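Local coordinates for BsaWI endonuclease (Geobacillus stearothermophilus, PDB 4ZSF), which binds DNA in a pre-specific complex as a restriction endonuclease of the PD-(D/E)XK class, and probably cleaves it with the help of metal ions, at residues I232-P237 / E266-Q271; L111-L116 / S140-D145; Y157-I162 / E251-W256. One frame throughout, in Å; residues are numbered along the deposited sequence. Where two conformers were deposited one is given.

Contact 1 (I232-P237 / E266-Q271); sequences IDRIYP and EWKAGQ
K268 runs across D233, R234 and Y236: D233 takes its NZ end, R234 lies by CB, and Y236 OH lies alongside CG and CE. Its CG stands anti to the backbone N (chi1 177°) and the chain stays extended to the end, a shape that carries the ammonium group to D233, where NZ meets OD1 in a salt bridge of 2.6 Å. The carboxylate is met on its anti side, 23° out of plane. A water that accepts from NZ and donates to D233 O gives the ammonium a second link to the same residue. Nearer the root, CB of K268 lies over one face of the R234 guanidinium, 3.6 Å from NH1. It is thus the lysine's aliphatic part that meets the guanidinium; NZ lies 5.9 Å from R234 NE, and the D233 carboxylate probably eases the like charges. R234 itself, extended from CG to NE, reaches edge-on to the backbone: NH1 gives a nearly straight bond (167°) of 2.7 Å to W267 O, which sits in the guanidinium plane, while NH2 adds weak bonds to E266 O and W267 O. A planar group with several N-H donors suits a segment that offers carbonyls. These residues tie the type II' turn I232-I235, which leads into the outermost strand of this chain's sheet, 235-238, to the irregular C-terminal segment beyond helix 243-258. NH1 of R234 also donates to H221 O. Y236 OH lies against the lysine methylenes, 3.8 Å from K268 CE. Two waters connect this hydroxyl with A269, one accepting from A269 N and the other donating to A269 O.

Contact 2 (L111-L116 / S140-D145); sequences LLQKDL and SSNVFD. With nucleotides of chain B; nucleotides of chain C.
The N-H edge of the Q113 amide points at N142 OD1, coming in tilted from the N142 carbonyl plane; the two amide planes are only 26° apart, although the side chains cross at about a right angle. NE2 of Q113 donates to N142 OD1 over 3.0 Å, almost straight at 174°. The F144 ring carries V143 CG1 on one face, offset toward the rim. A water within 2.7 Å of Q113 OE1 probably serves the other end of the amide, and also accepts from F144 N; F144 O, another acceptor, lies 3.2 Å from Q113 OE1 without bonding. An extended chain, with CG anti to the backbone N (chi1 173°), brings the amide across to the loop. Q113 N makes a weak 3.4 Å bond to D145 O. An alanine in place of Q113 is likely to leave N142 OD1 without this donor and its amide freer to turn. N142 ND2 lies 3.5 Å from C5' of DA5 of chain C, while K114 packs CD 3.2 Å from OP1 of DA13 of chain B. Asparagine tolerates positive phi comparatively well, which suits N142 as the C-prime residue of the Schellman motif ending helix 129-140, joined through Q113 to helix 113-121 beside the DNA backbone.

Contact 3 (Y157-I162 / E251-W256); sequences YVFGCI and EAAEDW
F159 sends its side chain from the strand into the angle between W256 and the two alanines A252 and A253 of helix 243-258. Its CB lies over the face of the indole, 3.5 Å from the centroid of the five-membered ring and 17° off the normal, a CH-pi contact. CG then sits between the backbone N and the carbonyl carbon (chi1 69°), which sets the ring against A252 and A253. CD2 passes A253 CA at 3.9 Å, and CE2 reaches A253 N and, at 3.8 Å, A252 CB. CD1, CE1 and, at the tip, CZ all meet A253 CB, which lies over one face of the ring in a CH-pi contact, 3.8 Å from its centroid. Small alanines suit these places because they let the helix backbone come close to a large ring. The helix here packs on the mixed sheet of the nuclease fold, the axes of the two segments 8.6 Å apart and their directions 130° from one another. F159 and G160 both face I148 in a classic beta bulge of strand 155-165. W256, its CG anti to the backbone N, lays its indole over the strand: CZ2 comes 3.3 Å from V158 O, and CZ3 abuts Y157 CB at 3.8 Å.

Overall arrangement
All three contacts reach one mixed sheet. Contact 2 lies by strand 108-112 at one margin and contact 1 by strand 235-238 at the other, their centres 24 Å apart, while contact 3 packs helix 243-258 on strand 155-165 between them. Contacts 1 and 3 touch: W267 NE1 donates to D255 OD2 (2.8 Å) and G270 N to E251 OE1, fastening the C-terminal tail to that helix. Contact 2 meets contact 3 through D145 N and I162 O. Contact 2 borders the DNA; contact 1 lies about 15 Å from it at the nearest atoms, but D233's side chain is about 4 Å from a bound calcium ion. Y236's side chain is about 11 Å from that of D239, a calcium ligand seen in this protein, though without its ion in this chain.

Contact 1 (I232-P237 / E266-Q271)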
loop_
_atom_site.group_PDB
_atom_site.type_symbol
_atom_site.label_atom_id
_atom_site.label_comp_id
_atom_site.label_asym_id
_atom_site.label_seq_id
_atom_site.Cartn_x
_atom_site.Cartn_y
_atom_site.Cartn_z
ATOM N N ILE A 232 28.470 -12.143 5.850
ATOM C CA ILE A 232 28.136 -13.278 4.972
ATOM C C ILE A 232 28.167 -12.771 3.546
ATOM O O ILE A 232 27.191 -12.193 3.091
ATOM C CB ILE A 232 26.716 -13.871 5.277
ATOM C CG1 ILE A 232 26.603 -14.229 6.746
ATOM C CG2 ILE A 232 26.467 -15.114 4.384
ATOM C CD1 ILE A 232 25.132 -14.429 7.204
ATOM N N ASP A 233 29.312 -12.901 2.889
ATOM C CA ASP A 233 29.496 -12.422 1.519
ATOM C C ASP A 233 29.235 -10.908 1.405
ATOM O O ASP A 233 30.133 -10.122 1.732
ATOM C CB ASP A 233 28.605 -13.217 0.561
ATOM C CG ASP A 233 28.979 -13.006 -0.911
ATOM O OD1 ASP A 233 29.896 -12.197 -1.234
ATOM O OD2 ASP A 233 28.320 -13.658 -1.737
ATOM N N ARG A 234 28.047 -10.490 0.967
ATOM C CA ARG A 234 27.772 -9.039 0.815
ATOM C C ARG A 234 26.866 -8.520 1.910
ATOM O O ARG A 234 26.412 -7.377 1.832
ATOM C CB ARG A 234 27.112 -8.760 -0.548
ATOM C CG ARG A 234 28.005 -9.163 -1.743
ATOM C CD ARG A 234 27.130 -9.160 -3.028
ATOM N NE ARG A 234 27.877 -9.450 -4.264
ATOM C CZ ARG A 234 28.576 -8.563 -4.979
ATOM N NH1 ARG A 234 28.665 -7.285 -4.592
ATOM N NH2 ARG A 234 29.210 -8.997 -6.095
ATOM N N ILE A 235 26.638 -9.334 2.948
ATOM C CA ILE A 235 25.818 -8.893 4.081
ATOM C C ILE A 235 26.752 -8.534 5.224
ATOM O O ILE A 235 27.377 -9.422 5.833
ATOM C CB ILE A 235 24.863 -9.947 4.532
ATOM C CG1 ILE A 235 23.900 -10.317 3.347
ATOM C CG2 ILE A 235 24.057 -9.432 5.665
ATOM C CD1 ILE A 235 23.096 -11.604 3.630
ATOM N N TYR A 236 26.896 -7.246 5.463
ATOM C CA TYR A 236 27.895 -6.744 6.401
ATOM C C TYR A 236 27.329 -6.175 7.705
ATOM O O TYR A 236 26.279 -5.539 7.662
ATOM C CB TYR A 236 28.652 -5.587 5.746
ATOM C CG TYR A 236 29.265 -5.938 4.411
ATOM C CD1 TYR A 236 30.456 -6.687 4.337
ATOM C CD2 TYR A 236 28.683 -5.482 3.229
ATOM C CE1 TYR A 236 31.037 -6.986 3.098
ATOM C CE2 TYR A 236 29.262 -5.779 1.984
ATOM C CZ TYR A 236 30.456 -6.506 1.947
ATOM O OH TYR A 236 31.001 -6.786 0.685
ATOM N N PRO A 237 28.025 -6.369 8.842
ATOM C CA PRO A 237 27.554 -5.806 10.104
ATOM C C PRO A 237 27.928 -4.335 10.247
ATOM O O PRO A 237 29.055 -3.925 9.859
ATOM C CB PRO A 237 28.250 -6.652 11.183
ATOM C CG PRO A 237 29.579 -7.091 10.518
ATOM C CD PRO A 237 29.193 -7.245 8.995
ATOM N N GLU A 266 28.647 -7.240 -10.524
ATOM C CA GLU A 266 29.749 -8.065 -10.090
ATOM C C GLU A 266 30.652 -7.353 -9.102
ATOM O O GLU A 266 31.373 -8.004 -8.315
ATOM C CB GLU A 266 30.607 -8.520 -11.296
ATOM C CG GLU A 266 29.823 -9.363 -12.271
ATOM C CD GLU A 266 30.696 -9.752 -13.447
ATOM O OE1 GLU A 266 31.474 -10.734 -13.305
ATOM O OE2 GLU A 266 30.598 -9.097 -14.498
ATOM N N TRP A 267 30.609 -6.030 -9.122
ATOM C CA TRP A 267 31.508 -5.250 -8.258
ATOM C C TRP A 267 31.299 -5.649 -6.791
ATOM O O TRP A 267 30.169 -5.819 -6.325
ATOM C CB TRP A 267 31.272 -3.749 -8.416
ATOM C CG TRP A 267 32.248 -2.890 -7.607
ATOM C CD1 TRP A 267 33.445 -2.388 -8.070
ATOM C CD2 TRP A 267 32.132 -2.477 -6.243
ATOM N NE1 TRP A 267 34.068 -1.664 -7.061
ATOM C CE2 TRP A 267 33.273 -1.697 -5.937
ATOM C CE3 TRP A 267 31.140 -2.654 -5.253
ATOM C CZ2 TRP A 267 33.479 -1.098 -4.665
ATOM C CZ3 TRP A 267 31.336 -2.045 -3.963
ATOM C CH2 TRP A 267 32.484 -1.275 -3.699
ATOM N N LYS A 268 32.384 -5.811 -6.049
ATOM C CA LYS A 268 32.244 -6.061 -4.631
ATOM C C LYS A 268 33.379 -5.359 -3.881
ATOM O O LYS A 268 34.486 -5.332 -4.391
ATOM C CB LYS A 268 32.274 -7.592 -4.391
ATOM C CG LYS A 268 32.205 -7.935 -2.889
ATOM C CD LYS A 268 32.006 -9.444 -2.633
ATOM C CE LYS A 268 32.310 -9.839 -1.132
ATOM N NZ LYS A 268 32.312 -11.335 -0.947
ATOM N N ALA A 269 33.109 -4.813 -2.692
ATOM C CA ALA A 269 34.117 -4.099 -1.930
ATOM C C ALA A 269 35.220 -5.034 -1.449
ATOM O O ALA A 269 34.953 -6.214 -1.190
ATOM C CB ALA A 269 33.460 -3.430 -0.732
ATOM N N GLY A 270 36.443 -4.519 -1.343
ATOM C CA GLY A 270 37.488 -5.212 -0.610
ATOM C C GLY A 270 38.153 -6.337 -1.356
ATOM O O GLY A 270 38.796 -7.195 -0.707
ATOM N N GLN A 271 38.041 -6.347 -2.681
ATOM C CA GLN A 271 38.554 -7.478 -3.484
ATOM C C GLN A 271 39.901 -7.187 -4.169
ATOM O O GLN A 271 40.472 -8.076 -4.845
ATOM C CB GLN A 271 37.543 -7.886 -4.566
ATOM C CG GLN A 271 36.164 -8.181 -4.016
ATOM C CD GLN A 271 36.185 -9.273 -2.947
ATOM O OE1 GLN A 271 36.504 -10.438 -3.251
ATOM N NE2 GLN A 271 35.854 -8.917 -1.687
HETATM O O HOH W 1 32.656 -10.763 2.088
HETATM O O HOH W 2 30.392 -5.073 -1.414
HETATM O O HOH W 3 33.639 -7.345 0.938
#

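Contact 2 (L111-L116 / S140-D145)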
loop_
_atom_site.group_PDB
_atom_site.type_symbol
_atom_site.label_atom_id
_atom_site.label_comp_id
_atom_site.label_asym_id
_atom_site.label_seq_id
_atom_site.Cartn_x
_atom_site.Cartn_y
_atom_site.Cartn_z
ATOM N N LEU A 111 22.729 12.367 0.688
ATOM C CA LEU A 111 21.610 13.262 0.421
ATOM C C LEU A 111 20.282 12.546 0.588
ATOM O O LEU A 111 20.128 11.391 0.097
ATOM C CB LEU A 111 21.663 13.763 -1.026
ATOM C CG LEU A 111 22.964 14.351 -1.521
ATOM C CD1 LEU A 111 22.754 14.606 -3.021
ATOM C CD2 LEU A 111 23.270 15.627 -0.743
ATOM N N LEU A 112 19.292 13.228 1.161
ATOM C CA LEU A 112 17.899 12.699 1.050
ATOM C C LEU A 112 17.428 12.800 -0.379
ATOM O O LEU A 112 17.947 13.578 -1.168
ATOM C CB LEU A 112 16.914 13.474 1.940
ATOM C CG LEU A 112 17.359 13.537 3.402
ATOM C CD1 LEU A 112 16.560 14.664 4.149
ATOM C CD2 LEU A 112 17.044 12.167 4.066
ATOM N N GLN A 113 16.463 11.978 -0.760
ATOM C CA GLN A 113 15.884 12.135 -2.104
ATOM C C GLN A 113 15.462 13.589 -2.346
ATOM O O GLN A 113 15.758 14.151 -3.427
ATOM C CB GLN A 113 14.699 11.182 -2.280
ATOM C CG GLN A 113 13.961 11.415 -3.561
ATOM C CD GLN A 113 12.717 10.531 -3.664
ATOM O OE1 GLN A 113 12.819 9.309 -3.719
ATOM N NE2 GLN A 113 11.539 11.156 -3.662
ATOM N N LYS A 114 14.804 14.249 -1.375
ATOM C CA LYS A 114 14.405 15.635 -1.678
ATOM C C LYS A 114 15.638 16.580 -1.813
ATOM O O LYS A 114 15.563 17.583 -2.510
ATOM C CB LYS A 114 13.435 16.184 -0.621
ATOM C CG LYS A 114 14.086 16.437 0.694
ATOM C CD LYS A 114 13.201 17.324 1.557
ATOM C CE LYS A 114 13.490 17.091 3.022
ATOM N NZ LYS A 114 12.853 15.823 3.535
ATOM N N ASP A 115 16.739 16.276 -1.128
ATOM C CA ASP A 115 17.991 17.055 -1.302
ATOM C C ASP A 115 18.485 16.927 -2.755
ATOM O O ASP A 115 18.823 17.905 -3.424
ATOM C CB ASP A 115 19.124 16.573 -0.372
ATOM C CG ASP A 115 18.821 16.721 1.096
ATOM O OD1 ASP A 115 18.100 17.698 1.464
ATOM O OD2 ASP A 115 19.352 15.894 1.891
ATOM N N LEU A 116 18.594 15.686 -3.212
ATOM C CA LEU A 116 19.032 15.473 -4.583
ATOM C C LEU A 116 18.064 16.134 -5.571
ATOM O O LEU A 116 18.481 16.747 -6.540
ATOM C CB LEU A 116 19.143 13.980 -4.882
ATOM C CG LEU A 116 19.657 13.701 -6.299
ATOM C CD1 LEU A 116 21.019 14.445 -6.583
ATOM C CD2 LEU A 116 19.806 12.149 -6.510
ATOM N N SER A 140 11.312 10.399 -9.215
ATOM C CA SER A 140 9.894 10.395 -9.545
ATOM C C SER A 140 9.164 9.192 -8.932
ATOM O O SER A 140 8.026 9.320 -8.432
ATOM C CB SER A 140 9.693 10.399 -11.078
ATOM O OG SER A 140 8.311 10.485 -11.365
ATOM N N SER A 141 9.791 8.018 -9.008
ATOM C CA SER A 141 9.125 6.793 -8.580
ATOM C C SER A 141 9.498 6.376 -7.154
ATOM O O SER A 141 9.117 5.301 -6.692
ATOM C CB SER A 141 9.411 5.690 -9.574
ATOM O OG SER A 141 10.792 5.582 -9.686
ATOM N N ASN A 142 10.179 7.276 -6.452
ATOM C CA ASN A 142 10.421 7.121 -5.006
ATOM C C ASN A 142 11.136 5.821 -4.678
ATOM O O ASN A 142 10.919 5.197 -3.658
ATOM C CB ASN A 142 9.098 7.237 -4.220
ATOM C CG ASN A 142 8.469 8.593 -4.396
ATOM O OD1 ASN A 142 9.041 9.600 -3.981
ATOM N ND2 ASN A 142 7.307 8.640 -5.031
ATOM N N VAL A 143 12.076 5.483 -5.527
ATOM C CA VAL A 143 12.721 4.210 -5.484
ATOM C C VAL A 143 13.780 4.081 -4.374
ATOM O O VAL A 143 13.923 3.006 -3.769
ATOM C CB VAL A 143 13.387 3.990 -6.879
ATOM C CG1 VAL A 143 14.108 2.761 -6.891
ATOM C CG2 VAL A 143 12.298 3.976 -7.931
ATOM N N PHE A 144 14.603 5.125 -4.229
ATOM C CA PHE A 144 15.698 5.128 -3.232
ATOM C C PHE A 144 15.433 6.154 -2.157
ATOM O O PHE A 144 14.957 7.236 -2.454
ATOM C CB PHE A 144 17.019 5.414 -3.935
ATOM C CG PHE A 144 17.362 4.344 -4.927
ATOM C CD1 PHE A 144 17.671 3.057 -4.484
ATOM C CD2 PHE A 144 17.262 4.585 -6.303
ATOM C CE1 PHE A 144 17.919 2.003 -5.456
ATOM C CE2 PHE A 144 17.554 3.580 -7.258
ATOM C CZ PHE A 144 17.828 2.290 -6.846
ATOM N N ASP A 145 15.851 5.861 -0.932
ATOM C CA ASP A 145 15.617 6.709 0.235
ATOM C C ASP A 145 16.718 7.772 0.336
ATOM O O ASP A 145 16.482 8.925 0.675
ATOM C CB ASP A 145 15.603 5.803 1.465
ATOM C CG ASP A 145 14.466 4.781 1.378
ATOM O OD1 ASP A 145 13.302 5.220 1.115
ATOM O OD2 ASP A 145 14.720 3.562 1.492
ATOM P P DA B 13 8.998 18.573 3.045
ATOM O OP1 DA B 13 10.359 18.092 2.740
ATOM O OP2 DA B 13 8.749 19.536 4.154
ATOM O "O5'" DA B 13 8.427 19.207 1.708
ATOM C "C5'" DA B 13 8.099 18.384 0.608
ATOM C "C4'" DA B 13 7.091 19.104 -0.262
ATOM O "O4'" DA B 13 5.744 18.823 0.225
ATOM C "C3'" DA B 13 7.220 20.649 -0.266
ATOM O "O3'" DA B 13 6.983 21.148 -1.542
ATOM C "C2'" DA B 13 6.093 21.088 0.655
ATOM C "C1'" DA B 13 5.049 20.043 0.290
ATOM N N9 DA B 13 3.949 19.991 1.238
ATOM C C8 DA B 13 3.978 20.392 2.546
ATOM N N7 DA B 13 2.806 20.318 3.145
ATOM C C5 DA B 13 1.960 19.891 2.133
ATOM C C6 DA B 13 0.601 19.634 2.117
ATOM N N6 DA B 13 -0.173 19.780 3.203
ATOM N N1 DA B 13 0.048 19.239 0.942
ATOM C C2 DA B 13 0.848 19.072 -0.127
ATOM N N3 DA B 13 2.151 19.301 -0.223
ATOM C C4 DA B 13 2.648 19.701 0.953
ATOM P P DA C 5 2.503 8.155 -5.771
ATOM O OP1 DA C 5 3.679 8.094 -6.616
ATOM O OP2 DA C 5 1.399 7.169 -5.855
ATOM O "O5'" DA C 5 2.927 7.969 -4.210
ATOM C "C5'" DA C 5 4.027 8.709 -3.749
ATOM C "C4'" DA C 5 4.450 8.230 -2.385
ATOM O "O4'" DA C 5 3.490 8.688 -1.405
ATOM C "C3'" DA C 5 4.563 6.738 -2.247
ATOM O "O3'" DA C 5 5.815 6.439 -1.620
ATOM C "C2'" DA C 5 3.372 6.329 -1.387
ATOM C "C1'" DA C 5 3.047 7.640 -0.624
ATOM N N9 DA C 5 1.635 7.921 -0.421
ATOM C C8 DA C 5 0.620 7.827 -1.360
ATOM N N7 DA C 5 -0.568 8.152 -0.880
ATOM C C5 DA C 5 -0.293 8.589 0.461
ATOM C C6 DA C 5 -1.112 9.107 1.513
ATOM N N6 DA C 5 -2.455 9.377 1.398
ATOM N N1 DA C 5 -0.498 9.415 2.686
ATOM C C2 DA C 5 0.835 9.231 2.801
ATOM N N3 DA C 5 1.695 8.739 1.901
ATOM C C4 DA C 5 1.066 8.475 0.726
HETATM O O HOH W 4 14.506 7.823 -5.259
HETATM O O HOH W 5 14.458 10.268 1.334
#

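Contact 3 (Y157-I162 / E251-W256)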
loop_
_atom_site.group_PDB
_atom_site.type_symbol
_atom_site.label_atom_id
_atom_site.label_comp_id
_atom_site.label_asym_id
_atom_site.label_seq_id
_atom_site.Cartn_x
_atom_site.Cartn_y
_atom_site.Cartn_z
ATOM N N TYR A 157 29.386 14.534 -7.716
ATOM C CA TYR A 157 28.816 13.463 -8.523
ATOM C C TYR A 157 27.999 12.525 -7.677
ATOM O O TYR A 157 28.531 12.044 -6.697
ATOM C CB TYR A 157 29.912 12.645 -9.169
ATOM C CG TYR A 157 30.739 13.463 -10.130
ATOM C CD1 TYR A 157 30.352 13.583 -11.463
ATOM C CD2 TYR A 157 31.892 14.152 -9.692
ATOM C CE1 TYR A 157 31.134 14.355 -12.374
ATOM C CE2 TYR A 157 32.656 14.915 -10.591
ATOM C CZ TYR A 157 32.268 15.008 -11.905
ATOM O OH TYR A 157 33.045 15.762 -12.756
ATOM N N VAL A 158 26.760 12.208 -8.082
ATOM C CA VAL A 158 26.065 11.084 -7.441
ATOM C C VAL A 158 26.699 9.767 -7.919
ATOM O O VAL A 158 26.762 9.519 -9.118
ATOM C CB VAL A 158 24.560 11.083 -7.779
ATOM C CG1 VAL A 158 23.878 9.800 -7.231
ATOM C CG2 VAL A 158 23.942 12.319 -7.207
ATOM N N PHE A 159 27.143 8.905 -6.998
ATOM C CA PHE A 159 27.705 7.615 -7.460
ATOM C C PHE A 159 26.944 6.430 -6.831
ATOM O O PHE A 159 27.207 5.279 -7.205
ATOM C CB PHE A 159 29.204 7.505 -7.125
ATOM C CG PHE A 159 29.527 7.368 -5.604
ATOM C CD1 PHE A 159 29.704 8.505 -4.802
ATOM C CD2 PHE A 159 29.642 6.087 -5.008
ATOM C CE1 PHE A 159 30.002 8.373 -3.391
ATOM C CE2 PHE A 159 29.974 5.951 -3.690
ATOM C CZ PHE A 159 30.125 7.041 -2.874
ATOM N N GLY A 160 26.070 6.678 -5.840
ATOM C CA GLY A 160 25.436 5.532 -5.199
ATOM C C GLY A 160 23.979 5.802 -4.829
ATOM O O GLY A 160 23.596 6.977 -4.616
ATOM N N CYS A 161 23.186 4.723 -4.832
ATOM C CA CYS A 161 21.753 4.722 -4.519
ATOM C C CYS A 161 21.571 3.821 -3.295
ATOM O O CYS A 161 22.126 2.711 -3.233
ATOM C CB CYS A 161 20.973 4.128 -5.703
ATOM S SG CYS A 161 21.173 5.040 -7.240
ATOM N N ILE A 162 20.815 4.290 -2.313
ATOM C CA ILE A 162 20.731 3.622 -1.030
ATOM C C ILE A 162 19.276 3.418 -0.603
ATOM O O ILE A 162 18.458 4.366 -0.608
ATOM C CB ILE A 162 21.430 4.486 0.070
ATOM C CG1 ILE A 162 22.920 4.703 -0.288
ATOM C CG2 ILE A 162 21.200 3.872 1.476
ATOM C CD1 ILE A 162 23.510 5.944 0.478
ATOM N N GLU A 251 35.759 3.145 -1.385
ATOM C CA GLU A 251 36.208 2.307 -2.473
ATOM C C GLU A 251 35.267 2.417 -3.677
ATOM O O GLU A 251 35.726 2.435 -4.816
ATOM C CB GLU A 251 36.321 0.846 -2.043
ATOM C CG GLU A 251 37.064 0.058 -3.124
ATOM C CD GLU A 251 37.196 -1.438 -2.814
ATOM O OE1 GLU A 251 36.703 -1.906 -1.749
ATOM O OE2 GLU A 251 37.795 -2.136 -3.661
ATOM N N ALA A 252 33.962 2.433 -3.413
ATOM C CA ALA A 252 32.966 2.573 -4.473
ATOM C C ALA A 252 33.174 3.901 -5.229
ATOM O O ALA A 252 33.091 3.947 -6.481
ATOM C CB ALA A 252 31.554 2.528 -3.857
ATOM N N ALA A 253 33.409 4.977 -4.477
ATOM C CA ALA A 253 33.530 6.308 -5.141
ATOM C C ALA A 253 34.743 6.293 -6.091
ATOM O O ALA A 253 34.682 6.808 -7.237
ATOM C CB ALA A 253 33.639 7.470 -4.104
ATOM N N GLU A 254 35.823 5.702 -5.613
ATOM C CA GLU A 254 37.047 5.618 -6.390
ATOM C C GLU A 254 36.779 4.877 -7.701
ATOM O O GLU A 254 37.122 5.345 -8.794
ATOM C CB GLU A 254 38.125 4.909 -5.560
ATOM C CG GLU A 254 39.273 4.274 -6.393
ATOM C CD GLU A 254 40.175 5.299 -7.082
ATOM O OE1 GLU A 254 40.283 6.443 -6.572
ATOM O OE2 GLU A 254 40.775 4.951 -8.145
ATOM N N ASP A 255 36.130 3.730 -7.578
ATOM C CA ASP A 255 35.910 2.867 -8.750
ATOM C C ASP A 255 34.846 3.473 -9.660
ATOM O O ASP A 255 34.918 3.275 -10.859
ATOM C CB ASP A 255 35.539 1.455 -8.356
ATOM C CG ASP A 255 36.753 0.640 -7.892
ATOM O OD1 ASP A 255 37.955 1.074 -8.051
ATOM O OD2 ASP A 255 36.529 -0.453 -7.355
ATOM N N TRP A 256 33.855 4.189 -9.106
ATOM C CA TRP A 256 32.869 4.820 -9.956
ATOM C C TRP A 256 33.507 5.939 -10.775
ATOM O O TRP A 256 33.218 6.120 -11.987
ATOM C CB TRP A 256 31.714 5.340 -9.090
ATOM C CG TRP A 256 30.566 5.846 -9.866
ATOM C CD1 TRP A 256 29.401 5.162 -10.155
ATOM C CD2 TRP A 256 30.394 7.175 -10.367
ATOM N NE1 TRP A 256 28.518 5.991 -10.825
ATOM C CE2 TRP A 256 29.106 7.233 -10.975
ATOM C CE3 TRP A 256 31.204 8.315 -10.373
ATOM C CZ2 TRP A 256 28.604 8.404 -11.580
ATOM C CZ3 TRP A 256 30.725 9.484 -11.022
ATOM C CH2 TRP A 256 29.424 9.519 -11.597
#